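GP37 (Pseudomonas phage phikz, PDB 5FT0) inhibits the host RNA degradosome during phage infection, probably by binding RNase E and blocking its access to RNA. Local coordinates at residues Pro61-Ser64 / Ala68-Arg71; Ala93-Cys98 / Ala170-Glu175; Asn100-Ser105 / Val110-Ala115. All coordinates share one frame; numbering follows the deposited sequence. Where two conformers were deposited one is given.

In the fold
Contacts 2 and 3 form one neighbourhood, and contact 1 stands apart on the opposite side of the chain's centre. The centres of contacts 2 and 3 are 13 Å apart. Helix 87-98 is followed, after a short turn, by the hairpin of contact 3, and I97 CD1 lies 3.6 Å from S105 CB. The two contacts also share a potassium ion, bound by the carbonyl oxygens of I97 in contact 2 and of N100 and Y103 in contact 3. Contact 1 closes the turn into helix 67-82, with its centre 37 Å from that of contact 2 and 39 Å from that of contact 3. The side chain of Q62 in contact 1 is about 10 Å from a bound arginine.

Contact 1: Pro61-Ser64 / Ala68-Arg71; sequences PQSS and AMVR
P61 and M69 approach to 8.4 Å between their CA atoms, where the irregular segment 61-64 bends past the first turn of helix 67-82. This is a strand-to-helix connection: strand 55-59 has just ended, and the chain doubles back within a few residues to start the helix. One side chain bridges the gap, that of M69, present here as selenomethionine. Its CG is anti to the backbone N (chi1 170°) and the next bond is also extended, which carries the selenium straight out from the helix. A bend at chi3 (-67°) then turns the methyl group toward the serines. The selenium rests against the P61 ring, 3.7 Å from CB, in plain apolar packing. The loop lies at the surface, but P61 also leans on F36 and V43 of the N-terminal sheet, while V70, one residue along the helix, turns to V32, W34 and V45 of that sheet. The backbone N of M69 is hydrogen-bonded to D66 OD1. Beyond the selenium the surroundings become polar: the CE methyl of M69 sits 3.5 Å from S63 O and 3.2 Å from S63 OG.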
ATOM      1  N   PRO A  61      -5.509  13.151 -27.393  1.00 34.63           N
ATOM      2  CA  PRO A  61      -5.723  12.755 -28.789  1.00 36.55           C
ATOM      3  C   PRO A  61      -5.243  13.816 -29.771  1.00 37.64           C
ATOM      4  O   PRO A  61      -5.308  15.019 -29.508  1.00 35.52           O
ATOM      5  CB  PRO A  61      -7.242  12.569 -28.876  1.00 35.84           C
ATOM      6  CG  PRO A  61      -7.784  13.464 -27.806  1.00 41.27           C
ATOM      7  CD  PRO A  61      -6.776  13.419 -26.688  1.00 36.29           C
ATOM      8  N   GLN A  62      -4.750  13.347 -30.917  1.00 36.21           N
ATOM      9  CA  GLN A  62      -4.294  14.211 -31.999  1.00 41.38           C
ATOM     10  C   GLN A  62      -5.324  14.353 -33.111  1.00 34.61           C
ATOM     11  O   GLN A  62      -5.081  15.082 -34.076  1.00 38.94           O
ATOM     12  CB  GLN A  62      -2.971  13.687 -32.572  1.00 39.13           C
ATOM     13  CG  GLN A  62      -1.801  13.801 -31.607  1.00 37.59           C
ATOM     14  CD  GLN A  62      -1.598  15.225 -31.116  1.00 53.45           C
ATOM     15  OE1 GLN A  62      -1.592  16.173 -31.903  1.00 52.79           O
ATOM     16  NE2 GLN A  62      -1.433  15.381 -29.807  1.00 55.66           N
ATOM     17  N   SER A  63      -6.450  13.654 -33.002  1.00 35.75           N
ATOM     18  CA  SER A  63      -7.621  13.875 -33.836  1.00 29.89           C
ATOM     19  C   SER A  63      -8.832  13.450 -33.014  1.00 36.13           C
ATOM     20  O   SER A  63      -8.698  13.052 -31.854  1.00 38.32           O
ATOM     21  CB  SER A  63      -7.512  13.123 -35.170  1.00 36.12           C
ATOM     22  OG  SER A  63      -7.330  11.732 -34.975  1.00 35.89           O
ATOM     23  N   SER A  64     -10.017  13.548 -33.606  1.00 34.95           N
ATOM     24  CA  SER A  64     -11.229  13.239 -32.856  1.00 38.23           C
ATOM     25  C   SER A  64     -11.180  11.789 -32.380  1.00 34.53           C
ATOM     26  O   SER A  64     -10.985  10.880 -33.197  1.00 32.76           O
ATOM     27  CB  SER A  64     -12.482  13.483 -33.698  1.00 26.63           C
ATOM     28  OG  SER A  64     -12.529  12.619 -34.820  1.00 40.05           O
ATOM     29  N   ALA A  68     -11.117   2.925 -32.590  1.00 28.99           N
ATOM     30  CA  ALA A  68      -9.898   2.474 -33.259  1.00 27.66           C
ATOM     31  C   ALA A  68      -8.658   3.138 -32.673  1.00 31.81           C
ATOM     32  O   ALA A  68      -7.616   2.490 -32.517  1.00 29.47           O
ATOM     33  CB  ALA A  68      -9.990   2.749 -34.761  1.00 28.94           C
HETATM   34  N   MSE A  69      -8.747   4.421 -32.346  1.00 31.95           N
HETATM   35  CA  MSE A  69      -7.635   5.126 -31.723  1.00 34.39           C
HETATM   36  C   MSE A  69      -7.365   4.613 -30.308  1.00 33.09           C
HETATM   37  O   MSE A  69      -6.214   4.401 -29.925  1.00 29.39           O
HETATM   38  CB  MSE A  69      -7.905   6.630 -31.685  1.00 30.91           C
HETATM   39  CG  MSE A  69      -6.902   7.406 -30.843  1.00 35.37           C
HETATM   40 SE   MSE A  69      -7.443   9.257 -30.519  1.00 52.64          SE
HETATM   41  CE  MSE A  69      -7.289   9.924 -32.341  1.00 32.56           C
ATOM     42  N   VAL A  70      -8.431   4.426 -29.527  1.00 29.08           N
ATOM     43  CA  VAL A  70      -8.262   3.939 -28.163  1.00 32.15           C
ATOM     44  C   VAL A  70      -7.735   2.511 -28.173  1.00 30.93           C
ATOM     45  O   VAL A  70      -6.893   2.141 -27.347  1.00 28.18           O
ATOM     46  CB  VAL A  70      -9.584   4.055 -27.380  1.00 38.11           C
ATOM     47  CG1 VAL A  70      -9.425   3.487 -25.978  1.00 30.44           C
ATOM     48  CG2 VAL A  70     -10.037   5.510 -27.318  1.00 30.49           C
ATOM     49  N   ARG A  71      -8.217   1.689 -29.109  1.00 31.64           N
ATOM     50  CA  ARG A  71      -7.706   0.326 -29.231  0.60 32.24           C
ATOM     51  C   ARG A  71      -6.213   0.330 -29.527  1.00 28.58           C
ATOM     52  O   ARG A  71      -5.448  -0.442 -28.937  1.00 26.63           O
ATOM     53  CB  ARG A  71      -8.467  -0.427 -30.323  0.60 30.59           C
ATOM     54  CG  ARG A  71      -8.000  -1.863 -30.514  0.60 33.03           C
ATOM     55  CD  ARG A  71      -8.713  -2.528 -31.684  0.60 34.44           C
ATOM     56  NE  ARG A  71     -10.160  -2.548 -31.501  0.60 31.98           N
ATOM     57  CZ  ARG A  71     -10.831  -3.562 -30.966  0.60 37.43           C
ATOM     58  NH1 ARG A  71     -10.186  -4.649 -30.558  0.60 27.80           N
ATOM     59  NH2 ARG A  71     -12.149  -3.492 -30.841  0.60 35.01           N
TER

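Contact 2: Ala93-Cys98 / Ala170-Glu175; sequences AGAVIC and ANNVKE. With K (potassium ion), chain D.
The carboxamide of N172 is the flat group here, and helix 93-98 meets it on one face. A95 supplies that cover: its carbonyl oxygen stands above the nitrogen end, with A95 O 3.3 Å from N172 ND2, while the A95 methyl lies over the oxygen end, CB being 4.2 Å from OD1. Because A95 O sits above the amide plane, the N-H bonds, which lie in that plane, do not point at it. The pair is close polar packing and not a hydrogen bond. N172 CG is anti to its own carbonyl carbon (chi1 -71°), which sets the amide alongside the neighbouring helix.

V96 does the rest. Its CG2 methyl presses into the backbone of the facing helix, 3.3 Å from N172 O, and also touches N172 CB at 3.8 Å. The other branch, CG1, reaches V173 CG2 at 3.9 Å, the two valines crossing obliquely. V96 and V173 both pack on I128 of strand 122-132, so the apolar side of the interface continues into the sheet beneath.

Near V96 and N172 the backbones come within 5.1 Å at CA. The segment axes approach to 8.5 Å and run nearly antiparallel, at 160°. I97 points away from helix 158-187, and its carbonyl oxygen binds potassium together with N100 O and Y103 O. What results is a close-packed, nearly antiparallel helix pair, in contact through A95, V96, N172 and V173, lying against a beta-sheet, and one of its helices leads into a metal site built from backbone carbonyls.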
ATOM      1  N   ALA A  93      18.069  -6.705 -16.775  1.00 33.42           N
ATOM      2  CA  ALA A  93      17.510  -6.269 -15.499  1.00 35.92           C
ATOM      3  C   ALA A  93      17.902  -7.220 -14.374  1.00 35.33           C
ATOM      4  O   ALA A  93      18.180  -6.782 -13.252  1.00 34.29           O
ATOM      5  CB  ALA A  93      15.989  -6.156 -15.601  1.00 28.21           C
ATOM      6  N   GLY A  94      17.929  -8.524 -14.657  1.00 34.66           N
ATOM      7  CA  GLY A  94      18.316  -9.485 -13.636  1.00 32.29           C
ATOM      8  C   GLY A  94      19.747  -9.297 -13.168  1.00 37.63           C
ATOM      9  O   GLY A  94      20.060  -9.513 -11.995  1.00 37.68           O
ATOM     10  N   ALA A  95      20.632  -8.878 -14.076  1.00 37.95           N
ATOM     11  CA  ALA A  95      22.022  -8.645 -13.702  1.00 43.24           C
ATOM     12  C   ALA A  95      22.149  -7.481 -12.726  1.00 47.20           C
ATOM     13  O   ALA A  95      22.994  -7.510 -11.824  1.00 50.40           O
ATOM     14  CB  ALA A  95      22.868  -8.395 -14.949  1.00 34.46           C
ATOM     15  N   VAL A  96      21.325  -6.444 -12.894  1.00 44.41           N
ATOM     16  CA  VAL A  96      21.315  -5.343 -11.936  1.00 40.98           C
ATOM     17  C   VAL A  96      20.788  -5.821 -10.587  1.00 41.01           C
ATOM     18  O   VAL A  96      21.365  -5.525  -9.534  1.00 43.94           O
ATOM     19  CB  VAL A  96      20.481  -4.167 -12.474  1.00 38.51           C
ATOM     20  CG1 VAL A  96      20.352  -3.083 -11.415  1.00 26.49           C
ATOM     21  CG2 VAL A  96      21.102  -3.612 -13.746  1.00 36.32           C
ATOM     22  N   ILE A  97      19.690  -6.575 -10.606  1.00 35.86           N
ATOM     23  CA  ILE A  97      19.042  -6.998  -9.370  1.00 43.38           C
ATOM     24  C   ILE A  97      19.931  -7.968  -8.600  1.00 49.35           C
ATOM     25  O   ILE A  97      20.161  -7.802  -7.397  1.00 46.86           O
ATOM     26  CB  ILE A  97      17.666  -7.613  -9.680  1.00 41.05           C
ATOM     27  CG1 ILE A  97      16.759  -6.568 -10.336  1.00 37.58           C
ATOM     28  CG2 ILE A  97      17.031  -8.168  -8.414  1.00 40.93           C
ATOM     29  CD1 ILE A  97      15.571  -7.157 -11.066  1.00 38.91           C
ATOM     30  N   CYS A  98      20.444  -8.995  -9.282  1.00 52.62           N
ATOM     31  CA  CYS A  98      21.277  -9.991  -8.617  1.00 49.68           C
ATOM     32  C   CYS A  98      22.656  -9.451  -8.257  1.00 54.58           C
ATOM     33  O   CYS A  98      23.357 -10.069  -7.448  1.00 59.03           O
ATOM     34  CB  CYS A  98      21.420 -11.233  -9.497  1.00 47.75           C
ATOM     35  SG  CYS A  98      19.862 -12.083  -9.849  1.00 60.78           S
ATOM     36  N   ALA A 170      27.348   0.138 -11.168  1.00 42.04           N
ATOM     37  CA  ALA A 170      27.435   1.097 -12.267  1.00 43.43           C
ATOM     38  C   ALA A 170      27.443   0.409 -13.628  1.00 49.98           C
ATOM     39  O   ALA A 170      26.748   0.845 -14.553  1.00 47.39           O
ATOM     40  CB  ALA A 170      28.679   1.969 -12.104  1.00 50.22           C
ATOM     41  N   ASN A 171      28.222  -0.664 -13.774  1.00 45.89           N
ATOM     42  CA  ASN A 171      28.337  -1.296 -15.083  1.00 50.91           C
ATOM     43  C   ASN A 171      27.094  -2.108 -15.431  1.00 46.96           C
ATOM     44  O   ASN A 171      26.673  -2.129 -16.593  1.00 47.68           O
ATOM     45  CB  ASN A 171      29.587  -2.175 -15.142  1.00 49.98           C
ATOM     46  CG  ASN A 171      29.866  -2.693 -16.542  1.00 56.15           C
ATOM     47  OD1 ASN A 171      29.710  -3.881 -16.821  1.00 57.41           O
ATOM     48  ND2 ASN A 171      30.267  -1.795 -17.436  1.00 47.89           N
ATOM     49  N   ASN A 172      26.498  -2.787 -14.447  1.00 44.83           N
ATOM     50  CA  ASN A 172      25.250  -3.500 -14.699  1.00 44.29           C
ATOM     51  C   ASN A 172      24.143  -2.539 -15.110  1.00 42.53           C
ATOM     52  O   ASN A 172      23.344  -2.845 -16.004  1.00 37.86           O
ATOM     53  CB  ASN A 172      24.830  -4.288 -13.459  1.00 40.86           C
ATOM     54  CG  ASN A 172      25.720  -5.486 -13.195  1.00 47.22           C
ATOM     55  OD1 ASN A 172      26.250  -6.095 -14.122  1.00 51.01           O
ATOM     56  ND2 ASN A 172      25.886  -5.830 -11.922  1.00 51.85           N
ATOM     57  N   VAL A 173      24.083  -1.369 -14.469  1.00 39.22           N
ATOM     58  CA  VAL A 173      23.052  -0.388 -14.791  1.00 39.00           C
ATOM     59  C   VAL A 173      23.310   0.229 -16.161  1.00 41.54           C
ATOM     60  O   VAL A 173      22.380   0.424 -16.954  1.00 36.32           O
ATOM     61  CB  VAL A 173      22.978   0.679 -13.685  1.00 37.92           C
ATOM     62  CG1 VAL A 173      22.098   1.835 -14.116  1.00 35.06           C
ATOM     63  CG2 VAL A 173      22.450   0.066 -12.398  1.00 36.24           C
ATOM     64  N   LYS A 174      24.573   0.534 -16.465  1.00 41.20           N
ATOM     65  CA  LYS A 174      24.921   1.042 -17.788  1.00 40.21           C
ATOM     66  C   LYS A 174      24.549   0.043 -18.879  1.00 38.83           C
ATOM     67  O   LYS A 174      24.070   0.431 -19.950  1.00 39.25           O
ATOM     68  CB  LYS A 174      26.415   1.369 -17.835  1.00 46.34           C
ATOM     69  CG  LYS A 174      26.936   1.834 -19.187  1.00 43.99           C
ATOM     70  CD  LYS A 174      28.342   2.405 -19.044  1.00 55.05           C
ATOM     71  CE  LYS A 174      29.271   1.932 -20.154  1.00 56.34           C
ATOM     72  NZ  LYS A 174      28.932   2.516 -21.481  1.00 63.81           N
ATOM     73  N   GLU A 175      24.755  -1.249 -18.620  1.00 36.52           N
ATOM     74  CA  GLU A 175      24.381  -2.266 -19.596  1.00 42.20           C
ATOM     75  C   GLU A 175      22.868  -2.395 -19.722  1.00 38.24           C
ATOM     76  O   GLU A 175      22.367  -2.757 -20.794  1.00 38.21           O
ATOM     77  CB  GLU A 175      25.001  -3.612 -19.221  1.00 39.17           C
ATOM     78  CG  GLU A 175      26.515  -3.657 -19.370  1.00 51.73           C
ATOM     79  CD  GLU A 175      26.969  -3.404 -20.798  1.00 67.79           C
ATOM     80  OE1 GLU A 175      26.406  -4.030 -21.724  1.00 63.75           O
ATOM     81  OE2 GLU A 175      27.885  -2.575 -20.995  1.00 68.57           O
TER
HETATM   82  K     K D1258      19.083  -8.894  -5.016  1.00 75.44           K

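Contact 3: Asn100-Ser105 / Val110-Ala115; sequences NDEYIS and VGIHIA. With K (potassium ion), chain D.
I104 and G111 pair through two backbone hydrogen bonds, the hydrogen-bonded pair of an antiparallel beta hairpin: I104 N to G111 O at 2.9 Å and G111 N to I104 O at 3.0 Å, both nearly straight. S105 faces V110 as the next, non-hydrogen-bonded pair. The axes of segments 103-105 and 110-115 make 107°, far from the 180° of straight antiparallel strands, and on the E102 side of I104 the regular pairing is lost. There a water accepts from H113 N at 2.9 Å; its very short approach to E102 O is doubtful.

The apolar contacts fall on both sides of this ladder. V110 CG1 packs 4.0 Å from Y103 CG, the two side chains crossing at about a right angle. I112 brings its CD1 to the edge of the Y103 ring and to within 3.9 Å of E102 CB. I104 CG1 sits between its backbone N and carbonyl carbon (chi1 64°), a torsion that sends CD1 across to H113 CB at 3.6 Å and to the edge of the imidazole.

N100 supplies the polar contacts before the strand. Its OD1 accepts from E102 N, making an Asx turn, while ND2 lies 3.7 Å above the centre of the Y103 ring and is hydrogen-bonded to N169. The carbonyls of N100 and Y103 bind potassium, with Y103 O at 2.7 Å and I97 O as a further ligand, so the metal ties the turn to the preceding helix.

Within this chain, strand 103-106 is one of the two edge strands of a seven-stranded antiparallel sheet, and 109-115 pairs on its other side with 122-132. Y103 packs on V96 of helix 87-98 and on V165 of helix 158-187, while I114 touches I253 of the second subunit.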
ATOM      1  N   ASN A 100      23.294  -6.879  -6.498  1.00 52.50           N
ATOM      2  CA  ASN A 100      23.236  -6.130  -5.247  1.00 51.58           C
ATOM      3  C   ASN A 100      22.236  -6.821  -4.336  1.00 54.47           C
ATOM      4  O   ASN A 100      21.051  -6.909  -4.672  1.00 53.59           O
ATOM      5  CB  ASN A 100      22.833  -4.673  -5.490  1.00 51.80           C
ATOM      6  CG  ASN A 100      23.031  -3.794  -4.264  1.00 53.98           C
ATOM      7  OD1 ASN A 100      22.924  -4.253  -3.125  1.00 55.21           O
ATOM      8  ND2 ASN A 100      23.325  -2.519  -4.496  1.00 50.60           N
ATOM      9  N   ASP A 101      22.715  -7.306  -3.188  1.00 52.20           N
ATOM     10  CA  ASP A 101      21.841  -7.992  -2.245  1.00 50.16           C
ATOM     11  C   ASP A 101      20.776  -7.071  -1.671  1.00 44.49           C
ATOM     12  O   ASP A 101      19.719  -7.554  -1.252  1.00 45.45           O
ATOM     13  CB  ASP A 101      22.669  -8.603  -1.113  1.00 61.60           C
ATOM     14  CG  ASP A 101      23.667  -9.631  -1.611  1.00 68.15           C
ATOM     15  OD1 ASP A 101      23.290 -10.466  -2.462  1.00 70.38           O
ATOM     16  OD2 ASP A 101      24.831  -9.598  -1.157  1.00 78.10           O
ATOM     17  N   GLU A 102      21.024  -5.760  -1.649  1.00 41.46           N
ATOM     18  CA  GLU A 102      20.038  -4.812  -1.148  1.00 50.12           C
ATOM     19  C   GLU A 102      18.984  -4.449  -2.186  1.00 49.10           C
ATOM     20  O   GLU A 102      17.878  -4.047  -1.805  1.00 49.40           O
ATOM     21  CB  GLU A 102      20.734  -3.545  -0.646  1.00 58.08           C
ATOM     22  CG  GLU A 102      21.443  -3.728   0.689  1.00 57.76           C
ATOM     23  CD  GLU A 102      21.930  -2.419   1.276  1.00 64.91           C
ATOM     24  OE1 GLU A 102      21.089  -1.632   1.756  1.00 67.57           O
ATOM     25  OE2 GLU A 102      23.155  -2.175   1.252  1.00 76.04           O
ATOM     26  N   TYR A 103      19.297  -4.574  -3.475  1.00 43.08           N
ATOM     27  CA  TYR A 103      18.300  -4.361  -4.517  1.00 38.88           C
ATOM     28  C   TYR A 103      17.253  -5.468  -4.480  1.00 40.86           C
ATOM     29  O   TYR A 103      17.588  -6.655  -4.524  1.00 45.30           O
ATOM     30  CB  TYR A 103      18.953  -4.334  -5.898  1.00 37.14           C
ATOM     31  CG  TYR A 103      19.661  -3.053  -6.274  1.00 40.18           C
ATOM     32  CD1 TYR A 103      19.645  -1.945  -5.440  1.00 37.40           C
ATOM     33  CD2 TYR A 103      20.332  -2.950  -7.486  1.00 38.67           C
ATOM     34  CE1 TYR A 103      20.295  -0.774  -5.797  1.00 33.61           C
ATOM     35  CE2 TYR A 103      20.977  -1.790  -7.853  1.00 39.07           C
ATOM     36  CZ  TYR A 103      20.957  -0.704  -7.007  1.00 39.84           C
ATOM     37  OH  TYR A 103      21.605   0.452  -7.381  1.00 40.89           O
ATOM     38  N   ILE A 104      15.983  -5.080  -4.403  1.00 42.65           N
ATOM     39  CA  ILE A 104      14.880  -6.003  -4.626  1.00 42.87           C
ATOM     40  C   ILE A 104      14.021  -5.441  -5.749  1.00 43.66           C
ATOM     41  O   ILE A 104      14.009  -4.236  -6.015  1.00 36.45           O
ATOM     42  CB  ILE A 104      14.030  -6.252  -3.363  1.00 42.08           C
ATOM     43  CG1 ILE A 104      13.337  -4.965  -2.915  1.00 42.01           C
ATOM     44  CG2 ILE A 104      14.883  -6.837  -2.247  1.00 39.16           C
ATOM     45  CD1 ILE A 104      12.094  -5.205  -2.087  1.00 50.49           C
ATOM     46  N   SER A 105      13.300  -6.338  -6.415  1.00 42.01           N
ATOM     47  CA  SER A 105      12.422  -5.984  -7.520  1.00 39.38           C
ATOM     48  C   SER A 105      10.982  -6.254  -7.118  1.00 43.18           C
ATOM     49  O   SER A 105      10.667  -7.335  -6.610  1.00 43.88           O
ATOM     50  CB  SER A 105      12.776  -6.774  -8.782  1.00 42.46           C
ATOM     51  OG  SER A 105      11.797  -6.588  -9.790  1.00 46.18           O
ATOM     52  N   VAL A 110      12.871  -1.257  -8.924  1.00 27.85           N
ATOM     53  CA  VAL A 110      14.034  -1.852  -8.280  1.00 24.65           C
ATOM     54  C   VAL A 110      14.527  -0.859  -7.241  1.00 33.30           C
ATOM     55  O   VAL A 110      14.750   0.316  -7.558  1.00 34.80           O
ATOM     56  CB  VAL A 110      15.141  -2.185  -9.294  1.00 31.32           C
ATOM     57  CG1 VAL A 110      16.391  -2.668  -8.574  1.00 29.96           C
ATOM     58  CG2 VAL A 110      14.655  -3.229 -10.290  1.00 26.14           C
ATOM     59  N   GLY A 111      14.681  -1.316  -6.006  1.00 30.15           N
ATOM     60  CA  GLY A 111      15.106  -0.419  -4.951  1.00 35.48           C
ATOM     61  C   GLY A 111      15.329  -1.145  -3.647  1.00 39.69           C
ATOM     62  O   GLY A 111      15.494  -2.366  -3.615  1.00 33.99           O
ATOM     63  N   ILE A 112      15.326  -0.369  -2.565  1.00 39.43           N
ATOM     64  CA  ILE A 112      15.650  -0.857  -1.228  1.00 41.38           C
ATOM     65  C   ILE A 112      14.355  -1.145  -0.485  1.00 35.73           C
ATOM     66  O   ILE A 112      13.478  -0.277  -0.397  1.00 37.73           O
ATOM     67  CB  ILE A 112      16.501   0.165  -0.454  1.00 45.87           C
ATOM     68  CG1 ILE A 112      17.687   0.638  -1.302  1.00 38.18           C
ATOM     69  CG2 ILE A 112      16.978  -0.424   0.864  1.00 50.06           C
ATOM     70  CD1 ILE A 112      18.595  -0.476  -1.750  1.00 48.99           C
ATOM     71  N   HIS A 113      14.236  -2.353   0.061  1.00 36.14           N
ATOM     72  CA  HIS A 113      13.061  -2.684   0.856  1.00 44.86           C
ATOM     73  C   HIS A 113      13.037  -1.870   2.142  1.00 44.44           C
ATOM     74  O   HIS A 113      14.066  -1.681   2.796  1.00 48.25           O
ATOM     75  CB  HIS A 113      13.028  -4.173   1.195  1.00 47.71           C
ATOM     76  CG  HIS A 113      11.876  -4.558   2.068  1.00 53.92           C
ATOM     77  ND1 HIS A 113      11.976  -4.637   3.440  1.00 57.30           N
ATOM     78  CD2 HIS A 113      10.590  -4.862   1.767  1.00 55.12           C
ATOM     79  CE1 HIS A 113      10.805  -4.984   3.946  1.00 58.86           C
ATOM     80  NE2 HIS A 113       9.947  -5.125   2.952  1.00 52.93           N
ATOM     81  N   ILE A 114      11.847  -1.390   2.505  1.00 44.75           N
ATOM     82  CA  ILE A 114      11.645  -0.586   3.703  1.00 47.50           C
ATOM     83  C   ILE A 114      10.737  -1.296   4.703  1.00 49.00           C
ATOM     84  O   ILE A 114      11.106  -1.489   5.865  1.00 46.77           O
ATOM     85  CB  ILE A 114      11.082   0.810   3.354  1.00 49.92           C
ATOM     86  CG1 ILE A 114      11.991   1.520   2.348  1.00 48.17           C
ATOM     87  CG2 ILE A 114      10.906   1.649   4.615  1.00 49.25           C
ATOM     88  CD1 ILE A 114      13.422   1.649   2.804  1.00 40.45           C
ATOM     89  N   ALA A 115       9.547  -1.697   4.264  1.00 52.93           N
ATOM     90  CA  ALA A 115       8.573  -2.304   5.162  1.00 50.55           C
ATOM     91  C   ALA A 115       7.649  -3.207   4.361  1.00 59.03           C
ATOM     92  O   ALA A 115       7.539  -3.085   3.138  1.00 50.90           O
ATOM     93  CB  ALA A 115       7.768  -1.239   5.915  1.00 46.14           C
TER
HETATM   94  K     K D1258      19.083  -8.894  -5.016  1.00 75.44           K
HETATM   95  O   HOH W   1      16.679  -3.852   0.411  1.00 42.45           O